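Local coordinates for Glyco_hydro_cc domain-containing protein (Pseudomonas viridiflava, PDB 6UAV) that probably hydrolyses internal beta-1,3-glucan linkages as a family GH128 (subgroup II) endo-beta-1,3-glucanase, at residues N58-L71 / L101-V114. Residues are numbered along the deposited sequence; the frame is centred on the assembly and turned at random.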
loop_
_atom_site.group_PDB
_atom_site.type_symbol
_atom_site.label_atom_id
_atom_site.label_comp_id
_atom_site.label_asym_id
_atom_site.label_seq_id
_atom_site.Cartn_x
_atom_site.Cartn_y
_atom_site.Cartn_z
ATOM N N ASN A 58 -2.410 -4.760 12.091
ATOM C CA ASN A 58 -3.662 -5.322 12.644
ATOM C C ASN A 58 -3.872 -4.676 14.017
ATOM O O ASN A 58 -3.290 -3.583 14.248
ATOM C CB ASN A 58 -3.661 -6.856 12.614
ATOM C CG ASN A 58 -2.679 -7.458 13.584
ATOM O OD1 ASN A 58 -1.971 -6.713 14.240
ATOM N ND2 ASN A 58 -2.581 -8.778 13.638
ATOM N N ALA A 59 -4.713 -5.247 14.883
ATOM C CA ALA A 59 -5.017 -4.615 16.194
ATOM C C ALA A 59 -3.856 -4.805 17.186
ATOM O O ALA A 59 -3.950 -4.298 18.316
ATOM C CB ALA A 59 -6.299 -5.147 16.751
ATOM N N ASN A 60 -2.810 -5.531 16.835
ATOM C CA ASN A 60 -1.613 -5.694 17.722
ATOM C C ASN A 60 -0.741 -4.454 17.535
ATOM O O ASN A 60 0.088 -4.415 16.591
ATOM C CB ASN A 60 -0.834 -6.955 17.407
ATOM C CG ASN A 60 -0.002 -7.449 18.567
ATOM O OD1 ASN A 60 0.077 -6.798 19.618
ATOM N ND2 ASN A 60 0.643 -8.589 18.365
ATOM N N LEU A 61 -1.050 -3.431 18.300
ATOM C CA LEU A 61 -0.592 -2.041 18.086
ATOM C C LEU A 61 -0.091 -1.521 19.426
ATOM O O LEU A 61 -0.829 -1.632 20.402
ATOM C CB LEU A 61 -1.798 -1.210 17.674
ATOM C CG LEU A 61 -1.649 0.307 17.742
ATOM C CD1 LEU A 61 -0.534 0.755 16.841
ATOM C CD2 LEU A 61 -2.946 1.022 17.371
ATOM N N ASP A 62 1.123 -0.996 19.426
ATOM C CA ASP A 62 1.722 -0.295 20.579
ATOM C C ASP A 62 1.439 1.191 20.375
ATOM O O ASP A 62 2.242 1.811 19.698
ATOM C CB ASP A 62 3.201 -0.659 20.641
ATOM C CG ASP A 62 3.881 -0.015 21.827
ATOM O OD1 ASP A 62 3.288 0.970 22.413
ATOM O OD2 ASP A 62 5.011 -0.431 22.089
ATOM N N ASP A 63 0.265 1.659 20.819
ATOM C CA ASP A 63 -0.293 2.993 20.438
ATOM C C ASP A 63 0.723 4.053 20.880
ATOM O O ASP A 63 1.049 4.960 20.102
ATOM C CB ASP A 63 -1.665 3.312 21.068
ATOM C CG ASP A 63 -2.775 2.252 20.961
ATOM O OD1 ASP A 63 -2.506 1.052 21.262
ATOM O OD2 ASP A 63 -3.946 2.648 20.634
ATOM N N GLY A 64 1.226 3.922 22.100
ATOM C CA GLY A 64 2.164 4.899 22.679
ATOM C C GLY A 64 3.416 5.036 21.838
ATOM O O GLY A 64 3.815 6.164 21.462
ATOM N N GLN A 65 4.035 3.922 21.466
ATOM C CA GLN A 65 5.284 3.895 20.674
ATOM C C GLN A 65 5.055 4.509 19.290
ATOM O O GLN A 65 5.924 5.312 18.799
ATOM C CB GLN A 65 5.706 2.426 20.594
ATOM C CG GLN A 65 6.785 2.111 19.586
ATOM C CD GLN A 65 7.356 0.709 19.733
ATOM O OE1 GLN A 65 8.573 0.518 19.661
ATOM N NE2 GLN A 65 6.491 -0.289 19.934
ATOM N N LEU A 66 3.893 4.190 18.681
ATOM C CA LEU A 66 3.583 4.809 17.382
ATOM C C LEU A 66 3.368 6.305 17.517
ATOM O O LEU A 66 3.898 7.047 16.679
ATOM C CB LEU A 66 2.386 4.140 16.729
ATOM C CG LEU A 66 1.924 4.750 15.428
ATOM C CD1 LEU A 66 3.025 4.811 14.413
ATOM C CD2 LEU A 66 0.690 4.041 14.933
ATOM N N LYS A 67 2.620 6.731 18.532
ATOM C CA LYS A 67 2.364 8.175 18.707
ATOM C C LYS A 67 3.674 8.917 18.890
ATOM O O LYS A 67 3.865 9.993 18.302
ATOM C CB LYS A 67 1.458 8.408 19.919
ATOM C CG LYS A 67 0.011 8.061 19.656
ATOM C CD LYS A 67 -0.748 7.979 20.966
ATOM C CE LYS A 67 -2.144 7.444 20.752
ATOM N NZ LYS A 67 -2.951 7.551 21.988
ATOM N N LEU A 68 4.542 8.363 19.714
ATOM C CA LEU A 68 5.837 8.983 20.058
ATOM C C LEU A 68 6.610 9.170 18.737
ATOM O O LEU A 68 7.180 10.262 18.484
ATOM C CB LEU A 68 6.520 8.032 21.056
ATOM C CG LEU A 68 7.780 8.523 21.749
ATOM C CD1 LEU A 68 7.505 9.735 22.625
ATOM C CD2 LEU A 68 8.365 7.387 22.605
ATOM N N TYR A 69 6.665 8.126 17.904
ATOM C CA TYR A 69 7.370 8.184 16.601
ATOM C C TYR A 69 6.729 9.231 15.680
ATOM O O TYR A 69 7.433 10.124 15.142
ATOM C CB TYR A 69 7.412 6.801 15.956
ATOM C CG TYR A 69 7.986 6.759 14.559
ATOM C CD1 TYR A 69 9.339 6.918 14.324
ATOM C CD2 TYR A 69 7.180 6.524 13.467
ATOM C CE1 TYR A 69 9.873 6.911 13.044
ATOM C CE2 TYR A 69 7.697 6.486 12.184
ATOM C CZ TYR A 69 9.046 6.669 11.960
ATOM O OH TYR A 69 9.596 6.622 10.720
ATOM N N LEU A 70 5.406 9.181 15.508
ATOM C CA LEU A 70 4.768 10.130 14.576
ATOM C C LEU A 70 4.980 11.562 15.063
ATOM O O LEU A 70 5.299 12.427 14.224
ATOM C CB LEU A 70 3.272 9.832 14.438
ATOM C CG LEU A 70 2.894 8.521 13.767
ATOM C CD1 LEU A 70 1.392 8.269 13.832
ATOM C CD2 LEU A 70 3.314 8.533 12.305
ATOM N N LEU A 71 4.827 11.843 16.342
ATOM C CA LEU A 71 4.907 13.248 16.789
ATOM C C LEU A 71 6.317 13.798 16.551
ATOM O O LEU A 71 6.442 15.026 16.315
ATOM C CB LEU A 71 4.525 13.292 18.260
ATOM C CG LEU A 71 3.026 13.117 18.475
ATOM C CD1 LEU A 71 2.707 12.807 19.938
ATOM C CD2 LEU A 71 2.296 14.373 17.995
ATOM N N LEU A 101 -11.172 -1.545 16.779
ATOM C CA LEU A 101 -9.839 -0.883 16.703
ATOM C C LEU A 101 -10.005 0.590 16.330
ATOM O O LEU A 101 -9.171 1.405 16.697
ATOM C CB LEU A 101 -8.953 -1.635 15.706
ATOM C CG LEU A 101 -7.560 -1.058 15.467
ATOM C CD1 LEU A 101 -6.743 -1.077 16.738
ATOM C CD2 LEU A 101 -6.840 -1.790 14.362
ATOM N N TRP A 102 -10.976 0.906 15.499
ATOM C CA TRP A 102 -10.920 2.160 14.709
ATOM C C TRP A 102 -10.769 3.384 15.585
ATOM O O TRP A 102 -10.005 4.297 15.231
ATOM C CB TRP A 102 -12.126 2.259 13.745
ATOM C CG TRP A 102 -11.777 3.055 12.523
ATOM C CD1 TRP A 102 -12.083 4.362 12.210
ATOM C CD2 TRP A 102 -10.931 2.590 11.472
ATOM N NE1 TRP A 102 -11.507 4.690 11.015
ATOM C CE2 TRP A 102 -10.784 3.649 10.549
ATOM C CE3 TRP A 102 -10.269 1.389 11.215
ATOM C CZ2 TRP A 102 -10.038 3.531 9.373
ATOM C CZ3 TRP A 102 -9.573 1.265 10.022
ATOM C CH2 TRP A 102 -9.471 2.315 9.125
ATOM N N PRO A 103 -11.494 3.518 16.721
ATOM C CA PRO A 103 -11.369 4.737 17.549
ATOM C C PRO A 103 -9.916 4.996 18.003
ATOM O O PRO A 103 -9.537 6.166 18.155
ATOM C CB PRO A 103 -12.332 4.497 18.722
ATOM C CG PRO A 103 -13.399 3.538 18.104
ATOM C CD PRO A 103 -12.550 2.619 17.244
ATOM N N ARG A 104 -9.161 3.948 18.290
ATOM C CA ARG A 104 -7.694 4.048 18.609
ATOM C C ARG A 104 -6.927 4.711 17.450
ATOM O O ARG A 104 -6.048 5.559 17.710
ATOM C CB ARG A 104 -7.154 2.658 18.969
ATOM C CG ARG A 104 -7.605 2.199 20.351
ATOM C CD ARG A 104 -7.256 0.742 20.574
ATOM N NE ARG A 104 -5.846 0.402 20.540
ATOM C CZ ARG A 104 -5.411 -0.850 20.515
ATOM N NH1 ARG A 104 -6.314 -1.823 20.597
ATOM N NH2 ARG A 104 -4.109 -1.130 20.504
ATOM N N LEU A 105 -7.247 4.355 16.202
ATOM C CA LEU A 105 -6.645 4.961 14.990
ATOM C C LEU A 105 -7.113 6.393 14.852
ATOM O O LEU A 105 -6.292 7.262 14.504
ATOM C CB LEU A 105 -6.969 4.108 13.765
ATOM C CG LEU A 105 -6.586 2.636 13.912
ATOM C CD1 LEU A 105 -6.971 1.933 12.670
ATOM C CD2 LEU A 105 -5.083 2.438 14.186
ATOM N N GLU A 106 -8.409 6.655 15.055
ATOM C CA GLU A 106 -8.918 8.035 14.997
ATOM C C GLU A 106 -8.219 8.875 16.061
ATOM O O GLU A 106 -8.012 10.119 15.846
ATOM C CB GLU A 106 -10.445 8.004 15.189
ATOM C CG GLU A 106 -11.157 7.390 14.032
ATOM C CD GLU A 106 -12.644 7.203 14.216
ATOM O OE1 GLU A 106 -13.050 7.015 15.363
ATOM O OE2 GLU A 106 -13.391 7.226 13.178
ATOM N N GLN A 107 -8.013 8.322 17.243
ATOM C CA GLN A 107 -7.326 9.050 18.320
ATOM C C GLN A 107 -5.901 9.381 17.834
ATOM O O GLN A 107 -5.418 10.536 17.998
ATOM C CB GLN A 107 -7.313 8.250 19.620
ATOM C CG GLN A 107 -6.551 9.041 20.687
ATOM C CD GLN A 107 -6.555 8.384 22.051
ATOM O OE1 GLN A 107 -6.020 7.277 22.234
ATOM N NE2 GLN A 107 -7.120 9.095 23.014
ATOM N N ILE A 108 -5.208 8.415 17.255
ATOM C CA ILE A 108 -3.805 8.638 16.761
ATOM C C ILE A 108 -3.848 9.738 15.682
ATOM O O ILE A 108 -3.038 10.670 15.736
ATOM C CB ILE A 108 -3.188 7.329 16.259
ATOM C CG1 ILE A 108 -2.863 6.381 17.407
ATOM C CG2 ILE A 108 -1.998 7.630 15.340
ATOM C CD1 ILE A 108 -2.811 4.907 16.995
ATOM N N SER A 109 -4.856 9.722 14.816
ATOM C CA SER A 109 -5.041 10.794 13.807
ATOM C C SER A 109 -5.233 12.144 14.472
ATOM O O SER A 109 -4.566 13.108 14.032
ATOM C CB SER A 109 -6.179 10.446 12.845
ATOM O OG SER A 109 -6.419 11.530 11.965
ATOM N N ALA A 110 -6.102 12.269 15.485
ATOM C CA ALA A 110 -6.347 13.564 16.161
ATOM C C ALA A 110 -5.090 14.058 16.883
ATOM O O ALA A 110 -4.805 15.249 16.800
ATOM C CB ALA A 110 -7.479 13.414 17.136
ATOM N N GLN A 111 -4.337 13.130 17.494
ATOM C CA GLN A 111 -3.205 13.480 18.374
ATOM C C GLN A 111 -1.947 13.807 17.550
ATOM O O GLN A 111 -1.075 14.463 18.058
ATOM C CB GLN A 111 -2.973 12.308 19.315
ATOM C CG GLN A 111 -4.021 12.230 20.399
ATOM C CD GLN A 111 -3.747 11.050 21.290
ATOM O OE1 GLN A 111 -3.190 10.056 20.835
ATOM N NE2 GLN A 111 -4.189 11.138 22.523
ATOM N N THR A 112 -1.881 13.375 16.303
ATOM C CA THR A 112 -0.647 13.513 15.484
ATOM C C THR A 112 -0.893 14.244 14.158
ATOM O O THR A 112 0.102 14.747 13.565
ATOM C CB THR A 112 -0.056 12.134 15.186
ATOM O OG1 THR A 112 -0.864 11.484 14.203
ATOM C CG2 THR A 112 0.136 11.279 16.414
ATOM N N GLY A 113 -2.134 14.300 13.698
ATOM C CA GLY A 113 -2.484 14.972 12.433
ATOM C C GLY A 113 -2.421 14.051 11.225
ATOM O O GLY A 113 -2.833 14.488 10.122
ATOM N N VAL A 114 -2.033 12.779 11.367
ATOM C CA VAL A 114 -1.876 11.899 10.175
ATOM C C VAL A 114 -3.260 11.580 9.608
ATOM O O VAL A 114 -4.212 11.401 10.401
ATOM C CB VAL A 114 -1.123 10.600 10.494
ATOM C CG1 VAL A 114 0.331 10.880 10.876
ATOM C CG2 VAL A 114 -1.809 9.730 11.534
HETATM O O HOH W 1 -2.905 -3.695 20.895
HETATM O O HOH W 2 -4.642 5.178 20.236
HETATM O O HOH W 3 -3.429 9.110 24.752
HETATM O O HOH W 4 2.701 14.599 14.021
#
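Arg104 of helix 101-112 grips Asp63, the first residue of helix 63-71. Arg104 CB lies 3.6 Å from Asp63 OD2, and CG and CD run on past the same oxygen. A bend at chi3 then turns the guanidinium side-on to the carboxylate. Arg104 NE donates to Asp63 OD2 at 2.9 Å, almost straight (176°) and on the syn lone pair. Arg104 NH2 meets Asp63 OD1 at 2.8 Å. With the two planes only 18° apart, this two-pronged salt bridge fixes the rotation of both groups. NH2 also donates to a water that accepts from Leu61 N, and Leu101 CD1 covers one guanidinium face near its rim.

On the barrel side of the ion pair, Leu61 CD2 and Ile108 CD1 meet tip to tip at 3.9 Å, and Leu70 CD1 packs across Ile108 CG2 at 3.8 Å. Lys67, extended beyond CG, lays its CE against Ile108 CG1 (3.6 Å) and brings NZ to Gln107 OE1 at 3.1 Å, from above the amide carbonyl plane.

The axes of the two helical segments approach to 10.2 Å, inclined by 27°. Ile108 also touches Leu79 of strand 78-81, and Leu66 touches Val56 of strand 51-56. Near-parallel neighbouring helices packed outside successive parallel strands are characteristic of the (beta/alpha)8 TIM barrel, here the glycosyl hydrolase catalytic core.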